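Side-chain contacts in glucose-6-phosphate isomerase like protein (Thermus thermophilus, PDB 1WIW), which probably isomerises sugar phosphates such as glucose-6-phosphate and mannose-6-phosphate, as members of the PGI/PMI family do: residues R2-E7 / A266-L271; A178-F183 / S189-P194. All blocks are in the same frame, centred on the assembly; numbering follows the deposited sequence.

How the interactions relate
The chain begins with residues 2-7, which run in a loop ahead of helix 17-23. Interaction 1 sets this loop against 266-271, near the C-terminal end of helix 251-272, and so closes a loop of more than 250 residues. Interaction 2 falls wholly within that long loop. It is local: helix 174-185 ends, the chain turns, and 189-194 comes back along the helix. The two contacts do not cross. Their centres lie about 19 Å apart, yet they touch through helix 251-272. Leu269 CD2 packs on Phe183 CE1 at 3.7 Å, and Ala266 CB lies 3.7 Å from Leu182 O. One helix thus meets both the N-terminal loop and helix 174-185.

Interaction 1. Residues R2-E7 / A266-L271; sequences RDLDRE and AYYLAL
Leu4 reaches from the N-terminal loop onto helix 251-272 and packs between Tyr268 and Leu271. The helix segment falls in the C-terminal SIS family region, so the contact joins the start of the chain to a helix of that part of the fold. Leu4 is the first of the two central residues of a type I beta turn from Asp3 to Arg6. Its CB points toward the helix. CG stands beside the backbone N and anti to the carbonyl carbon (chi1 -62°), and the two methyls branch from there over the helix. CD1 meets Tyr268 CB at 3.8 Å and also lies near the root of the ring. CD2 lies 3.8 Å from Tyr268 O and 4.0 Å from Leu271 CB, so it bridges one turn of the helix. Leu4 CD2 meets the Tyr268 ring obliquely, near the ring atom CD2 of the tyrosine. The hydroxyl of this tyrosine bonds to Leu142 O, and Ala153 and Ala157 of helix 152-160 also pack on its side chain.

The turn has its own brace. Asp3 OD2 accepts from Asp5 N at 2.6 Å, which makes an Asx turn; the N-H comes from above the carboxylate plane, 44° out of it. Asp5 OD2 in turn forms a salt bridge with Lys154.

Arg2 lies at the exposed margin of the contact. Its chain is extended from CG to NE. The guanidinium is held beyond the segment, where NH2 bonds to Leu272 O. Along the way, Arg2 CD passes 3.2 Å from Leu271 O.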
ATOM      1  N   ARG B   2      12.481 -10.462 -27.360  1.00 23.92           N
ATOM      2  CA  ARG B   2      12.280 -11.903 -27.251  1.00 21.51           C
ATOM      3  C   ARG B   2      10.853 -12.313 -27.609  1.00 20.00           C
ATOM      4  O   ARG B   2       9.899 -11.564 -27.380  1.00 17.50           O
ATOM      5  CB  ARG B   2      12.645 -12.376 -25.839  1.00 21.25           C
ATOM      6  CG  ARG B   2      14.107 -12.084 -25.473  1.00 20.30           C
ATOM      7  CD  ARG B   2      14.491 -12.656 -24.119  1.00 19.40           C
ATOM      8  NE  ARG B   2      15.907 -12.437 -23.821  1.00 21.33           N
ATOM      9  CZ  ARG B   2      16.432 -11.265 -23.482  1.00 20.12           C
ATOM     10  NH1 ARG B   2      17.733 -11.164 -23.237  1.00 22.04           N
ATOM     11  NH2 ARG B   2      15.661 -10.194 -23.369  1.00 22.66           N
ATOM     12  N   ASP B   3      10.727 -13.507 -28.184  1.00 15.94           N
ATOM     13  CA  ASP B   3       9.445 -14.046 -28.622  1.00 14.86           C
ATOM     14  C   ASP B   3       8.972 -15.137 -27.662  1.00 13.19           C
ATOM     15  O   ASP B   3       9.624 -16.166 -27.509  1.00 10.64           O
ATOM     16  CB  ASP B   3       9.606 -14.594 -30.046  1.00 16.29           C
ATOM     17  CG  ASP B   3       8.314 -15.141 -30.627  1.00 20.02           C
ATOM     18  OD1 ASP B   3       8.284 -15.390 -31.854  1.00 20.86           O
ATOM     19  OD2 ASP B   3       7.336 -15.333 -29.876  1.00 18.43           O
ATOM     20  N   LEU B   4       7.836 -14.893 -27.014  1.00 11.95           N
ATOM     21  CA  LEU B   4       7.266 -15.832 -26.055  1.00 11.29           C
ATOM     22  C   LEU B   4       6.715 -17.087 -26.722  1.00 12.22           C
ATOM     23  O   LEU B   4       6.228 -17.999 -26.048  1.00 10.94           O
ATOM     24  CB  LEU B   4       6.166 -15.141 -25.234  1.00  9.40           C
ATOM     25  CG  LEU B   4       6.664 -13.955 -24.388  1.00  8.56           C
ATOM     26  CD1 LEU B   4       5.491 -13.277 -23.677  1.00  6.35           C
ATOM     27  CD2 LEU B   4       7.694 -14.451 -23.373  1.00  7.07           C
ATOM     28  N   ASP B   5       6.793 -17.139 -28.048  1.00 12.90           N
ATOM     29  CA  ASP B   5       6.314 -18.305 -28.767  1.00 13.85           C
ATOM     30  C   ASP B   5       7.467 -19.139 -29.345  1.00 15.62           C
ATOM     31  O   ASP B   5       7.253 -20.040 -30.156  1.00 14.80           O
ATOM     32  CB  ASP B   5       5.303 -17.875 -29.840  1.00 15.51           C
ATOM     33  CG  ASP B   5       3.970 -17.429 -29.228  1.00 17.32           C
ATOM     34  OD1 ASP B   5       3.176 -16.745 -29.898  1.00 16.40           O
ATOM     35  OD2 ASP B   5       3.710 -17.779 -28.059  1.00 20.76           O
ATOM     36  N   ARG B   6       8.690 -18.836 -28.907  1.00 13.38           N
ATOM     37  CA  ARG B   6       9.873 -19.589 -29.324  1.00 14.42           C
ATOM     38  C   ARG B   6      10.371 -20.344 -28.089  1.00 14.75           C
ATOM     39  O   ARG B   6      10.552 -19.756 -27.015  1.00 13.19           O
ATOM     40  CB  ARG B   6      10.969 -18.655 -29.869  1.00 15.35           C
ATOM     41  CG  ARG B   6      10.693 -18.136 -31.291  1.00 15.43           C
ATOM     42  CD  ARG B   6      11.764 -17.151 -31.759  1.00 13.97           C
ATOM     43  NE  ARG B   6      13.091 -17.756 -31.871  1.00 13.32           N
ATOM     44  CZ  ARG B   6      13.606 -18.250 -32.994  1.00 12.29           C
ATOM     45  NH1 ARG B   6      14.824 -18.782 -32.986  1.00 11.19           N
ATOM     46  NH2 ARG B   6      12.915 -18.208 -34.125  1.00  9.80           N
ATOM     47  N   GLU B   7      10.598 -21.644 -28.245  1.00 13.76           N
ATOM     48  CA  GLU B   7      11.016 -22.485 -27.134  1.00 15.26           C
ATOM     49  C   GLU B   7      12.296 -22.102 -26.396  1.00 13.91           C
ATOM     50  O   GLU B   7      12.361 -22.232 -25.172  1.00 14.13           O
ATOM     51  CB  GLU B   7      11.122 -23.942 -27.587  1.00 17.32           C
ATOM     52  CG  GLU B   7      11.013 -24.928 -26.430  1.00 24.77           C
ATOM     53  CD  GLU B   7      11.292 -26.360 -26.842  1.00 27.11           C
ATOM     54  OE1 GLU B   7      10.763 -26.797 -27.886  1.00 28.89           O
ATOM     55  OE2 GLU B   7      12.036 -27.051 -26.115  1.00 30.89           O
ATOM     56  N   ALA B 266       3.616 -11.887 -14.933  1.00  3.84           N
ATOM     57  CA  ALA B 266       4.922 -11.574 -14.367  1.00  5.92           C
ATOM     58  C   ALA B 266       5.948 -12.600 -14.852  1.00  5.30           C
ATOM     59  O   ALA B 266       7.099 -12.258 -15.109  1.00  6.32           O
ATOM     60  CB  ALA B 266       4.847 -11.585 -12.845  1.00  2.03           C
ATOM     61  N   TYR B 267       5.516 -13.856 -14.970  1.00  6.75           N
ATOM     62  CA  TYR B 267       6.382 -14.942 -15.437  1.00  5.46           C
ATOM     63  C   TYR B 267       6.898 -14.633 -16.841  1.00  8.27           C
ATOM     64  O   TYR B 267       8.106 -14.695 -17.105  1.00  6.24           O
ATOM     65  CB  TYR B 267       5.600 -16.263 -15.467  1.00  7.41           C
ATOM     66  CG  TYR B 267       6.348 -17.425 -16.104  1.00  7.00           C
ATOM     67  CD1 TYR B 267       7.317 -18.140 -15.394  1.00  4.87           C
ATOM     68  CD2 TYR B 267       6.115 -17.778 -17.432  1.00  6.63           C
ATOM     69  CE1 TYR B 267       8.042 -19.182 -15.999  1.00  6.04           C
ATOM     70  CE2 TYR B 267       6.833 -18.814 -18.046  1.00  8.04           C
ATOM     71  CZ  TYR B 267       7.793 -19.508 -17.329  1.00  8.75           C
ATOM     72  OH  TYR B 267       8.518 -20.503 -17.956  1.00  8.79           O
ATOM     73  N   TYR B 268       5.969 -14.314 -17.741  1.00  7.05           N
ATOM     74  CA  TYR B 268       6.316 -13.986 -19.120  1.00  7.17           C
ATOM     75  C   TYR B 268       7.137 -12.700 -19.228  1.00  8.26           C
ATOM     76  O   TYR B 268       8.015 -12.599 -20.083  1.00  9.51           O
ATOM     77  CB  TYR B 268       5.047 -13.881 -19.975  1.00  8.20           C
ATOM     78  CG  TYR B 268       4.391 -15.224 -20.220  1.00  9.77           C
ATOM     79  CD1 TYR B 268       3.062 -15.458 -19.851  1.00  7.81           C
ATOM     80  CD2 TYR B 268       5.117 -16.280 -20.788  1.00  7.19           C
ATOM     81  CE1 TYR B 268       2.469 -16.723 -20.035  1.00  8.00           C
ATOM     82  CE2 TYR B 268       4.537 -17.542 -20.975  1.00  9.10           C
ATOM     83  CZ  TYR B 268       3.218 -17.757 -20.594  1.00  7.51           C
ATOM     84  OH  TYR B 268       2.663 -19.013 -20.738  1.00  9.77           O
ATOM     85  N   LEU B 269       6.872 -11.723 -18.364  1.00  5.63           N
ATOM     86  CA  LEU B 269       7.636 -10.481 -18.422  1.00  6.90           C
ATOM     87  C   LEU B 269       9.103 -10.767 -18.099  1.00  7.58           C
ATOM     88  O   LEU B 269      10.005 -10.231 -18.741  1.00  8.72           O
ATOM     89  CB  LEU B 269       7.067  -9.443 -17.447  1.00  6.39           C
ATOM     90  CG  LEU B 269       7.787  -8.087 -17.394  1.00  8.04           C
ATOM     91  CD1 LEU B 269       7.876  -7.468 -18.790  1.00  7.82           C
ATOM     92  CD2 LEU B 269       7.040  -7.157 -16.460  1.00  6.56           C
ATOM     93  N   ALA B 270       9.345 -11.615 -17.102  1.00  8.94           N
ATOM     94  CA  ALA B 270      10.713 -11.972 -16.741  1.00  7.37           C
ATOM     95  C   ALA B 270      11.404 -12.588 -17.957  1.00  8.16           C
ATOM     96  O   ALA B 270      12.559 -12.265 -18.254  1.00  8.34           O
ATOM     97  CB  ALA B 270      10.716 -12.965 -15.581  1.00  9.38           C
ATOM     98  N   LEU B 271      10.692 -13.467 -18.664  1.00  7.82           N
ATOM     99  CA  LEU B 271      11.255 -14.104 -19.851  1.00  8.91           C
ATOM    100  C   LEU B 271      11.584 -13.056 -20.911  1.00  9.56           C
ATOM    101  O   LEU B 271      12.593 -13.169 -21.608  1.00 10.27           O
ATOM    102  CB  LEU B 271      10.290 -15.155 -20.422  1.00 10.92           C
ATOM    103  CG  LEU B 271       9.968 -16.341 -19.500  1.00 12.56           C
ATOM    104  CD1 LEU B 271       9.266 -17.440 -20.294  1.00 13.76           C
ATOM    105  CD2 LEU B 271      11.253 -16.888 -18.891  1.00 12.85           C
TER

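Interaction 2. Residues A178-F183 / S189-P194; sequences AVQTLF and SLSLTP
Ser189 N donates to Phe183 O at 2.9 Å, with a nearly straight N-H...O angle of 169°. The bond ties the returning chain to helix 174-185 near its C-terminal end. Further along, Ser191 OG lies against the aliphatic part of Gln180, 3.3 Å from CG. Gln180 is extended, with CG anti to the backbone N (chi1 -176°), and so its chain runs past Ser191 toward Thr193. Phe183 CB also approaches Ser191 OG, at 4.2 Å.

A water fills the angle between helix and returning chain. It donates to Gln180 O at 2.7 Å and to Ser189 O at 2.8 Å. It accepts from Ser191 OG at 2.7 Å. Three bonds therefore grip it, and the serine proton is directed at the water.

The arrangement belongs to the C-terminal SIS domain, whose parallel sheet lies beside the returning chain. Leu192 makes backbone hydrogen bonds with Pro165 and Phe167 of strand 164-168. The Ser191 side chain rests on the same two residues. Phe183 turns its ring away from the returning chain, where it meets Phe167 with planes at about 40° and packs on Thr265 of helix 251-272. The second subunit also reaches the contact: Leu192 packs on Leu192 of the second subunit, and Gln180 packs on Thr193 of the second subunit.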
ATOM      1  N   ALA B 178      -0.350  -7.195  -3.655  1.00  6.12           N
ATOM      2  CA  ALA B 178       0.036  -8.576  -3.920  1.00  7.61           C
ATOM      3  C   ALA B 178       0.584  -8.730  -5.342  1.00  7.67           C
ATOM      4  O   ALA B 178       1.521  -9.500  -5.572  1.00  9.02           O
ATOM      5  CB  ALA B 178      -1.162  -9.507  -3.713  1.00  7.32           C
ATOM      6  N   VAL B 179      -0.011  -8.012  -6.294  1.00  5.74           N
ATOM      7  CA  VAL B 179       0.439  -8.079  -7.678  1.00  5.91           C
ATOM      8  C   VAL B 179       1.764  -7.340  -7.832  1.00  6.97           C
ATOM      9  O   VAL B 179       2.637  -7.767  -8.591  1.00  8.34           O
ATOM     10  CB  VAL B 179      -0.608  -7.496  -8.655  1.00  6.62           C
ATOM     11  CG1 VAL B 179      -0.009  -7.382 -10.057  1.00  4.68           C
ATOM     12  CG2 VAL B 179      -1.843  -8.415  -8.708  1.00  5.10           C
ATOM     13  N   GLN B 180       1.913  -6.231  -7.114  1.00  6.35           N
ATOM     14  CA  GLN B 180       3.163  -5.468  -7.159  1.00  6.33           C
ATOM     15  C   GLN B 180       4.275  -6.415  -6.712  1.00  7.57           C
ATOM     16  O   GLN B 180       5.374  -6.420  -7.275  1.00  7.31           O
ATOM     17  CB  GLN B 180       3.096  -4.272  -6.203  1.00  6.86           C
ATOM     18  CG  GLN B 180       4.322  -3.358  -6.237  1.00  5.09           C
ATOM     19  CD  GLN B 180       4.195  -2.179  -5.279  1.00  8.65           C
ATOM     20  OE1 GLN B 180       4.898  -1.172  -5.415  1.00  9.46           O
ATOM     21  NE2 GLN B 180       3.308  -2.304  -4.301  1.00  7.44           N
ATOM     22  N   THR B 181       3.973  -7.223  -5.697  1.00  5.57           N
ATOM     23  CA  THR B 181       4.928  -8.191  -5.165  1.00  6.95           C
ATOM     24  C   THR B 181       5.252  -9.288  -6.177  1.00  8.21           C
ATOM     25  O   THR B 181       6.404  -9.727  -6.280  1.00  9.05           O
ATOM     26  CB  THR B 181       4.393  -8.820  -3.858  1.00  6.92           C
ATOM     27  OG1 THR B 181       4.503  -7.863  -2.798  1.00  9.01           O
ATOM     28  CG2 THR B 181       5.175 -10.074  -3.482  1.00  5.13           C
ATOM     29  N   LEU B 182       4.243  -9.734  -6.922  1.00  7.68           N
ATOM     30  CA  LEU B 182       4.462 -10.770  -7.933  1.00  7.21           C
ATOM     31  C   LEU B 182       5.431 -10.275  -9.007  1.00  7.23           C
ATOM     32  O   LEU B 182       6.312 -11.010  -9.445  1.00  9.09           O
ATOM     33  CB  LEU B 182       3.137 -11.175  -8.596  1.00  4.57           C
ATOM     34  CG  LEU B 182       2.260 -12.163  -7.822  1.00  7.78           C
ATOM     35  CD1 LEU B 182       0.887 -12.268  -8.464  1.00  7.93           C
ATOM     36  CD2 LEU B 182       2.946 -13.528  -7.789  1.00  9.42           C
ATOM     37  N   PHE B 183       5.269  -9.025  -9.427  1.00  6.29           N
ATOM     38  CA  PHE B 183       6.135  -8.462 -10.458  1.00  7.81           C
ATOM     39  C   PHE B 183       7.565  -8.215 -10.000  1.00  7.78           C
ATOM     40  O   PHE B 183       8.497  -8.217 -10.809  1.00  8.49           O
ATOM     41  CB  PHE B 183       5.510  -7.188 -11.025  1.00  6.70           C
ATOM     42  CG  PHE B 183       4.512  -7.461 -12.115  1.00  7.09           C
ATOM     43  CD1 PHE B 183       4.898  -7.429 -13.452  1.00 10.33           C
ATOM     44  CD2 PHE B 183       3.218  -7.860 -11.803  1.00  6.61           C
ATOM     45  CE1 PHE B 183       4.013  -7.799 -14.465  1.00  9.65           C
ATOM     46  CE2 PHE B 183       2.321  -8.232 -12.805  1.00  9.53           C
ATOM     47  CZ  PHE B 183       2.721  -8.202 -14.139  1.00 11.33           C
ATOM     48  N   SER B 189      10.904  -6.849 -11.624  1.00  7.89           N
ATOM     49  CA  SER B 189      10.630  -5.508 -12.128  1.00  7.36           C
ATOM     50  C   SER B 189       9.831  -4.628 -11.179  1.00  7.56           C
ATOM     51  O   SER B 189       9.061  -5.105 -10.349  1.00  8.47           O
ATOM     52  CB  SER B 189       9.888  -5.595 -13.470  1.00  7.35           C
ATOM     53  OG  SER B 189      10.653  -6.301 -14.437  1.00 10.00           O
ATOM     54  N   LEU B 190      10.021  -3.326 -11.336  1.00  9.53           N
ATOM     55  CA  LEU B 190       9.363  -2.319 -10.525  1.00 11.09           C
ATOM     56  C   LEU B 190       7.955  -2.025 -11.046  1.00  8.61           C
ATOM     57  O   LEU B 190       7.712  -2.070 -12.246  1.00  6.56           O
ATOM     58  CB  LEU B 190      10.197  -1.035 -10.559  1.00 14.55           C
ATOM     59  CG  LEU B 190       9.766   0.163  -9.718  1.00 17.74           C
ATOM     60  CD1 LEU B 190       9.957  -0.168  -8.248  1.00 20.04           C
ATOM     61  CD2 LEU B 190      10.599   1.391 -10.097  1.00 20.61           C
ATOM     62  N   SER B 191       7.039  -1.730 -10.128  1.00  8.61           N
ATOM     63  CA  SER B 191       5.665  -1.373 -10.459  1.00  7.66           C
ATOM     64  C   SER B 191       5.146  -0.576  -9.273  1.00  9.75           C
ATOM     65  O   SER B 191       5.794  -0.528  -8.225  1.00  9.91           O
ATOM     66  CB  SER B 191       4.791  -2.616 -10.672  1.00  8.13           C
ATOM     67  OG  SER B 191       4.660  -3.381  -9.484  1.00  9.62           O
ATOM     68  N   LEU B 192       4.001   0.074  -9.427  1.00  9.73           N
ATOM     69  CA  LEU B 192       3.470   0.822  -8.299  1.00 10.96           C
ATOM     70  C   LEU B 192       1.976   0.685  -8.136  1.00 10.22           C
ATOM     71  O   LEU B 192       1.272   0.192  -9.018  1.00  9.02           O
ATOM     72  CB  LEU B 192       3.813   2.308  -8.385  1.00 11.76           C
ATOM     73  CG  LEU B 192       2.978   3.162  -9.329  1.00 14.16           C
ATOM     74  CD1 LEU B 192       3.006   4.619  -8.866  1.00 14.31           C
ATOM     75  CD2 LEU B 192       3.506   3.008 -10.738  1.00 13.83           C
ATOM     76  N   THR B 193       1.518   1.161  -6.989  1.00 10.56           N
ATOM     77  CA  THR B 193       0.123   1.129  -6.601  1.00 12.27           C
ATOM     78  C   THR B 193      -0.297   2.533  -6.195  1.00 10.22           C
ATOM     79  O   THR B 193       0.524   3.327  -5.734  1.00  9.39           O
ATOM     80  CB  THR B 193      -0.057   0.195  -5.392  1.00 14.20           C
ATOM     81  OG1 THR B 193       0.127  -1.162  -5.817  1.00 19.42           O
ATOM     82  CG2 THR B 193      -1.430   0.360  -4.771  1.00 20.09           C
ATOM     83  N   PRO B 194      -1.577   2.869  -6.387  1.00 10.64           N
ATOM     84  CA  PRO B 194      -2.016   4.209  -5.995  1.00 10.24           C
ATOM     85  C   PRO B 194      -2.289   4.206  -4.494  1.00 10.18           C
ATOM     86  O   PRO B 194      -2.356   3.148  -3.872  1.00  8.60           O
ATOM     87  CB  PRO B 194      -3.282   4.410  -6.817  1.00 10.89           C
ATOM     88  CG  PRO B 194      -3.840   3.018  -6.904  1.00 12.99           C
ATOM     89  CD  PRO B 194      -2.610   2.182  -7.182  1.00 11.65           C
TER
HETATM   90  O   HOH W   1       6.872  -4.676  -8.673  1.00  8.51           O